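Local coordinates for malonyl CoA-acyl carrier protein transacylase (Synechocystis sp. PCC 6803 substr. Kazusa, PDB 4RR5), which catalyses the transfer of the malonyl group from malonyl-CoA to holo acyl carrier protein, supplying malonyl units for fatty acid biosynthesis, at residues E29-A34 / E67-D72; E36-S41 / T105-V110. All blocks are in the same frame, centred on the assembly; numbering follows the deposited sequence.

Contact 1: E29-A34 / E67-D72; sequences EKYQQA and EAILAD
Lys-30 and Tyr-31 meet Ile-69 and Asp-72 where two helices of the acyltransferase domain, 25-38 and 56-76, run nearly antiparallel. The short segments make an angle of 153° and their axes approach to 10.5 Å, a wide spacing that side chains have to bridge. The backbones come nearest at Lys-30 and Ile-69, whose CA atoms are 7.0 Å apart. From there Ile-69 reaches out and lays its CD1 methyl over one face of the Tyr-31 phenol, as a CH-pi contact: CD1 sits 3.6 Å from the ring centroid and 18° off the ring normal, shifted a little toward the rim. CE1 of Tyr-31 is the ring atom closest to that methyl, at 3.5 Å, and the two side chains cross at roughly a right angle. Ile-69 puts CG1 beside its own backbone N (chi1 -80°) and extends onward from it, which carries CD1 to the ring. The phenol is held at its far end by a hydrogen bond from OH to the carbonyl oxygen of Gly-18.

Lys-30 takes the other flank. Its CB rests on Ile-69 CG1 at 3.8 Å, the two chains sliding past one another in opposite directions. Farther out, bends at chi2 and chi4 bring the ammonium to Asp-72, where NZ forms a salt bridge with OD2 at 2.8 Å, arriving nearly in line with the C-O bond. Tyr-96 OH also hydrogen-bonds this oxygen, so two partners grip OD2 and should favour a charged carboxylate. The chemistry thus divides the interface: a buried methyl-on-ring contact on one flank, and on the other a partly exposed ion pair, with the aliphatic part of Lys-30 joining the two.

Contact 2: E36-S41 / T105-V110; sequences EILGWS and TGLQLV
The Gln-108 amide meets Ile-37 with its nitrogen end: NE2 lies 3.6 Å from the CG2 methyl, a van der Waals touch and not a hydrogen bond. The other flat group, the Trp-40 indole, does not touch 105-110; one of its faces packs on Leu-38 CB, which stands 4.0 Å above the plane toward the rim, and the ring also makes a cation-pi contact with Lys-45. The apolar core of the contact is made by Ile-37, Leu-38 and Leu-107. Leu-107, with CG anti to the backbone N (chi1 -175°), sends its fork across to helix 25-38. There CG packs against Ile-37 CG2 at 4.0 Å, while CD2 settles by Ile-37 CD1 and Leu-38 CG. The second branch, CD1, meets Leu-38 CD2 at 4.1 Å, the two leucines crossing at about a right angle. Pro-61 of helix 56-76 touches both of them, adding a third helix to the cluster. Just beyond Leu-38 the helix stops: Gly-39 turns out with a positive phi of 84°, and Ser-41 then caps the next helix through a hydrogen bond from Glu-44 N to its OG. What results is plain aliphatic helix-to-helix packing, in which the C-terminal turn of helix 25-38 is fastened to helix 103-119 within the acyltransferase domain, away from the active site.

Overall arrangement
From the N terminus, strand 3-7 comes first and then helix 25-38, which serves both contacts: 29-34 in contact 1, then its last turn in contact 2. Contact 1 closes a mostly helical loop of 32 residues when helix 56-76 returns alongside. The chain continues through strand 83-86 and Ser-88, the probable nucleophile, before helix 103-119 closes contact 2 over 63 residues. The two loops cross, since their segments alternate along the sequence. Their centres are 11 Å apart and they join directly where Leu-107 CD2 packs 3.5 Å from Ala-34 CA. Helix 25-38 is thereby tied to two helices that come before and after the nucleophile in sequence.

Contact 1: E29-A34 / E67-D72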
loop_
_atom_site.group_PDB
_atom_site.type_symbol
_atom_site.label_atom_id
_atom_site.label_comp_id
_atom_site.label_asym_id
_atom_site.label_seq_id
_atom_site.Cartn_x
_atom_site.Cartn_y
_atom_site.Cartn_z
ATOM N N GLU A 29 5.402 -15.754 -16.584
ATOM C CA GLU A 29 4.045 -15.659 -17.089
ATOM C C GLU A 29 3.367 -14.332 -16.713
ATOM O O GLU A 29 2.981 -13.555 -17.586
ATOM C CB GLU A 29 3.252 -16.865 -16.570
ATOM C CG GLU A 29 1.742 -16.782 -16.696
ATOM C CD GLU A 29 1.033 -17.938 -15.986
ATOM O OE1 GLU A 29 1.698 -18.936 -15.618
ATOM O OE2 GLU A 29 -0.199 -17.849 -15.790
ATOM N N LYS A 30 3.252 -14.048 -15.423
ATOM C CA LYS A 30 2.575 -12.824 -15.000
ATOM C C LYS A 30 3.247 -11.543 -15.503
ATOM O O LYS A 30 2.566 -10.559 -15.795
ATOM C CB LYS A 30 2.460 -12.783 -13.483
ATOM C CG LYS A 30 1.483 -13.776 -12.974
ATOM C CD LYS A 30 0.799 -13.275 -11.734
ATOM C CE LYS A 30 -0.464 -14.084 -11.511
ATOM N NZ LYS A 30 -0.139 -15.542 -11.614
ATOM N N TYR A 31 4.569 -11.556 -15.610
ATOM C CA TYR A 31 5.276 -10.429 -16.198
ATOM C C TYR A 31 4.828 -10.204 -17.626
ATOM O O TYR A 31 4.697 -9.063 -18.052
ATOM C CB TYR A 31 6.799 -10.636 -16.164
ATOM C CG TYR A 31 7.442 -10.300 -14.830
ATOM C CD1 TYR A 31 6.961 -9.250 -14.053
ATOM C CD2 TYR A 31 8.518 -11.046 -14.341
ATOM C CE1 TYR A 31 7.540 -8.945 -12.831
ATOM C CE2 TYR A 31 9.105 -10.747 -13.114
ATOM C CZ TYR A 31 8.612 -9.693 -12.359
ATOM O OH TYR A 31 9.176 -9.387 -11.128
ATOM N N GLN A 32 4.604 -11.291 -18.363
ATOM C CA GLN A 32 4.195 -11.187 -19.768
ATOM C C GLN A 32 2.765 -10.686 -19.860
ATOM O O GLN A 32 2.462 -9.840 -20.698
ATOM C CB GLN A 32 4.343 -12.529 -20.495
ATOM C CG GLN A 32 5.777 -12.830 -20.931
ATOM C CD GLN A 32 6.011 -14.298 -21.286
ATOM O OE1 GLN A 32 5.077 -15.109 -21.331
ATOM N NE2 GLN A 32 7.267 -14.646 -21.537
ATOM N N GLN A 33 1.899 -11.208 -18.991
ATOM C CA GLN A 33 0.556 -10.668 -18.824
ATOM C C GLN A 33 0.578 -9.181 -18.498
ATOM O O GLN A 33 -0.180 -8.408 -19.083
ATOM C CB GLN A 33 -0.193 -11.390 -17.718
ATOM C CG GLN A 33 -0.480 -12.832 -17.980
ATOM C CD GLN A 33 -1.300 -13.432 -16.861
ATOM O OE1 GLN A 33 -0.959 -14.489 -16.317
ATOM N NE2 GLN A 33 -2.390 -12.751 -16.498
ATOM N N ALA A 34 1.418 -8.780 -17.545
ATOM C CA ALA A 34 1.503 -7.370 -17.201
ATOM C C ALA A 34 1.970 -6.560 -18.402
ATOM O O ALA A 34 1.507 -5.440 -18.614
ATOM C CB ALA A 34 2.426 -7.147 -16.020
ATOM N N GLU A 67 4.162 -8.000 -6.150
ATOM C CA GLU A 67 3.462 -8.507 -4.984
ATOM C C GLU A 67 2.510 -9.662 -5.327
ATOM O O GLU A 67 2.487 -10.677 -4.622
ATOM C CB GLU A 67 2.725 -7.360 -4.288
ATOM C CG GLU A 67 3.679 -6.493 -3.449
ATOM C CD GLU A 67 3.093 -5.165 -2.998
ATOM O OE1 GLU A 67 1.890 -4.909 -3.224
ATOM O OE2 GLU A 67 3.849 -4.374 -2.399
ATOM N N ALA A 68 1.745 -9.535 -6.411
ATOM C CA ALA A 68 0.916 -10.652 -6.884
ATOM C C ALA A 68 1.780 -11.866 -7.249
ATOM O O ALA A 68 1.405 -12.997 -6.980
ATOM C CB ALA A 68 0.073 -10.233 -8.067
ATOM N N ILE A 69 2.950 -11.635 -7.833
ATOM C CA ILE A 69 3.856 -12.738 -8.144
ATOM C C ILE A 69 4.349 -13.405 -6.864
ATOM O O ILE A 69 4.314 -14.624 -6.740
ATOM C CB ILE A 69 5.056 -12.264 -9.008
ATOM C CG1 ILE A 69 4.624 -12.139 -10.472
ATOM C CG2 ILE A 69 6.254 -13.216 -8.883
ATOM C CD1 ILE A 69 5.544 -11.342 -11.306
ATOM N N LEU A 70 4.782 -12.607 -5.897
ATOM C CA LEU A 70 5.202 -13.148 -4.605
ATOM C C LEU A 70 4.096 -13.946 -3.904
ATOM O O LEU A 70 4.358 -15.019 -3.344
ATOM C CB LEU A 70 5.688 -12.020 -3.699
ATOM C CG LEU A 70 7.087 -11.554 -4.078
ATOM C CD1 LEU A 70 7.422 -10.260 -3.348
ATOM C CD2 LEU A 70 8.115 -12.661 -3.796
ATOM N N ALA A 71 2.861 -13.442 -3.950
ATOM C CA ALA A 71 1.739 -14.154 -3.352
ATOM C C ALA A 71 1.546 -15.537 -3.979
ATOM O O ALA A 71 1.296 -16.526 -3.281
ATOM C CB ALA A 71 0.470 -13.340 -3.488
ATOM N N ASP A 72 1.645 -15.606 -5.299
ATOM C CA ASP A 72 1.458 -16.876 -5.976
ATOM C C ASP A 72 2.644 -17.803 -5.741
ATOM O O ASP A 72 2.478 -19.016 -5.671
ATOM C CB ASP A 72 1.241 -16.657 -7.461
ATOM C CG ASP A 72 -0.071 -15.989 -7.743
ATOM O OD1 ASP A 72 -0.928 -15.975 -6.841
ATOM O OD2 ASP A 72 -0.259 -15.485 -8.858
#

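Contact 2: E36-S41 / T105-V110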
loop_
_atom_site.group_PDB
_atom_site.type_symbol
_atom_site.label_atom_id
_atom_site.label_comp_id
_atom_site.label_asym_id
_atom_site.label_seq_id
_atom_site.Cartn_x
_atom_site.Cartn_y
_atom_site.Cartn_z
ATOM N N GLU A 36 1.507 -7.104 -21.713
ATOM C CA GLU A 36 0.422 -6.899 -22.676
ATOM C C GLU A 36 -0.622 -5.920 -22.150
ATOM O O GLU A 36 -1.103 -5.084 -22.899
ATOM C CB GLU A 36 -0.264 -8.220 -23.051
ATOM C CG GLU A 36 -0.475 -9.154 -21.881
ATOM C CD GLU A 36 -1.631 -10.132 -22.052
ATOM O OE1 GLU A 36 -2.719 -9.874 -21.476
ATOM O OE2 GLU A 36 -1.444 -11.166 -22.738
ATOM N N ILE A 37 -0.966 -6.017 -20.869
ATOM C CA ILE A 37 -1.937 -5.109 -20.252
ATOM C C ILE A 37 -1.435 -3.661 -20.141
ATOM O O ILE A 37 -2.184 -2.710 -20.357
ATOM C CB ILE A 37 -2.318 -5.607 -18.845
ATOM C CG1 ILE A 37 -3.070 -6.932 -18.943
ATOM C CG2 ILE A 37 -3.149 -4.573 -18.088
ATOM C CD1 ILE A 37 -3.093 -7.697 -17.634
ATOM N N LEU A 38 -0.166 -3.496 -19.794
ATOM C CA LEU A 38 0.369 -2.166 -19.507
ATOM C C LEU A 38 0.981 -1.495 -20.723
ATOM O O LEU A 38 1.073 -0.276 -20.779
ATOM C CB LEU A 38 1.438 -2.236 -18.417
ATOM C CG LEU A 38 1.072 -2.532 -16.973
ATOM C CD1 LEU A 38 2.333 -2.926 -16.256
ATOM C CD2 LEU A 38 0.473 -1.302 -16.323
ATOM N N GLY A 39 1.446 -2.296 -21.672
ATOM C CA GLY A 39 2.156 -1.767 -22.820
ATOM C C GLY A 39 3.634 -1.515 -22.579
ATOM O O GLY A 39 4.318 -0.936 -23.427
ATOM N N TRP A 40 4.132 -1.945 -21.423
ATOM C CA TRP A 40 5.555 -1.849 -21.124
ATOM C C TRP A 40 5.944 -2.904 -20.108
ATOM O O TRP A 40 5.111 -3.382 -19.343
ATOM C CB TRP A 40 5.930 -0.448 -20.618
ATOM C CG TRP A 40 5.004 0.159 -19.584
ATOM C CD1 TRP A 40 3.930 0.960 -19.825
ATOM C CD2 TRP A 40 5.091 0.027 -18.155
ATOM N NE1 TRP A 40 3.338 1.332 -18.644
ATOM C CE2 TRP A 40 4.025 0.768 -17.603
ATOM C CE3 TRP A 40 5.952 -0.660 -17.291
ATOM C CZ2 TRP A 40 3.802 0.854 -16.229
ATOM C CZ3 TRP A 40 5.732 -0.569 -15.923
ATOM C CH2 TRP A 40 4.670 0.188 -15.408
ATOM N N SER A 41 7.217 -3.275 -20.109
ATOM C CA SER A 41 7.696 -4.355 -19.263
ATOM C C SER A 41 7.947 -3.910 -17.824
ATOM O O SER A 41 8.684 -2.947 -17.577
ATOM C CB SER A 41 8.974 -4.937 -19.850
ATOM O OG SER A 41 9.584 -5.824 -18.933
ATOM N N THR A 105 -7.626 -7.950 -13.872
ATOM C CA THR A 105 -8.588 -6.915 -13.469
ATOM C C THR A 105 -7.905 -5.957 -12.511
ATOM O O THR A 105 -8.065 -4.745 -12.597
ATOM C CB THR A 105 -9.864 -7.496 -12.771
ATOM O OG1 THR A 105 -10.530 -8.434 -13.630
ATOM C CG2 THR A 105 -10.830 -6.387 -12.403
ATOM N N GLY A 106 -7.126 -6.529 -11.604
ATOM C CA GLY A 106 -6.429 -5.753 -10.603
ATOM C C GLY A 106 -5.405 -4.819 -11.202
ATOM O O GLY A 106 -5.318 -3.664 -10.793
ATOM N N LEU A 107 -4.635 -5.318 -12.165
ATOM C CA LEU A 107 -3.598 -4.522 -12.799
ATOM C C LEU A 107 -4.231 -3.360 -13.551
ATOM O O LEU A 107 -3.734 -2.238 -13.495
ATOM C CB LEU A 107 -2.747 -5.384 -13.740
ATOM C CG LEU A 107 -1.545 -4.685 -14.385
ATOM C CD1 LEU A 107 -0.782 -3.829 -13.373
ATOM C CD2 LEU A 107 -0.622 -5.713 -14.983
ATOM N N GLN A 108 -5.344 -3.614 -14.235
ATOM C CA GLN A 108 -6.025 -2.529 -14.940
ATOM C C GLN A 108 -6.506 -1.440 -13.962
ATOM O O GLN A 108 -6.340 -0.243 -14.229
ATOM C CB GLN A 108 -7.191 -3.064 -15.774
ATOM C CG GLN A 108 -7.748 -2.034 -16.780
ATOM C CD GLN A 108 -6.685 -1.451 -17.737
ATOM O OE1 GLN A 108 -6.616 -0.232 -17.938
ATOM N NE2 GLN A 108 -5.882 -2.321 -18.342
ATOM N N LEU A 109 -7.063 -1.850 -12.821
ATOM C CA LEU A 109 -7.434 -0.898 -11.772
ATOM C C LEU A 109 -6.240 -0.091 -11.277
ATOM O O LEU A 109 -6.306 1.136 -11.172
ATOM C CB LEU A 109 -8.092 -1.623 -10.595
ATOM C CG LEU A 109 -9.460 -2.207 -10.938
ATOM C CD1 LEU A 109 -9.948 -3.116 -9.847
ATOM C CD2 LEU A 109 -10.427 -1.053 -11.168
ATOM N N VAL A 110 -5.143 -0.779 -10.976
ATOM C CA VAL A 110 -3.959 -0.118 -10.468
ATOM C C VAL A 110 -3.419 0.872 -11.492
ATOM O O VAL A 110 -3.035 2.001 -11.155
ATOM C CB VAL A 110 -2.905 -1.142 -10.104
ATOM C CG1 VAL A 110 -1.540 -0.477 -9.952
ATOM C CG2 VAL A 110 -3.324 -1.865 -8.823
#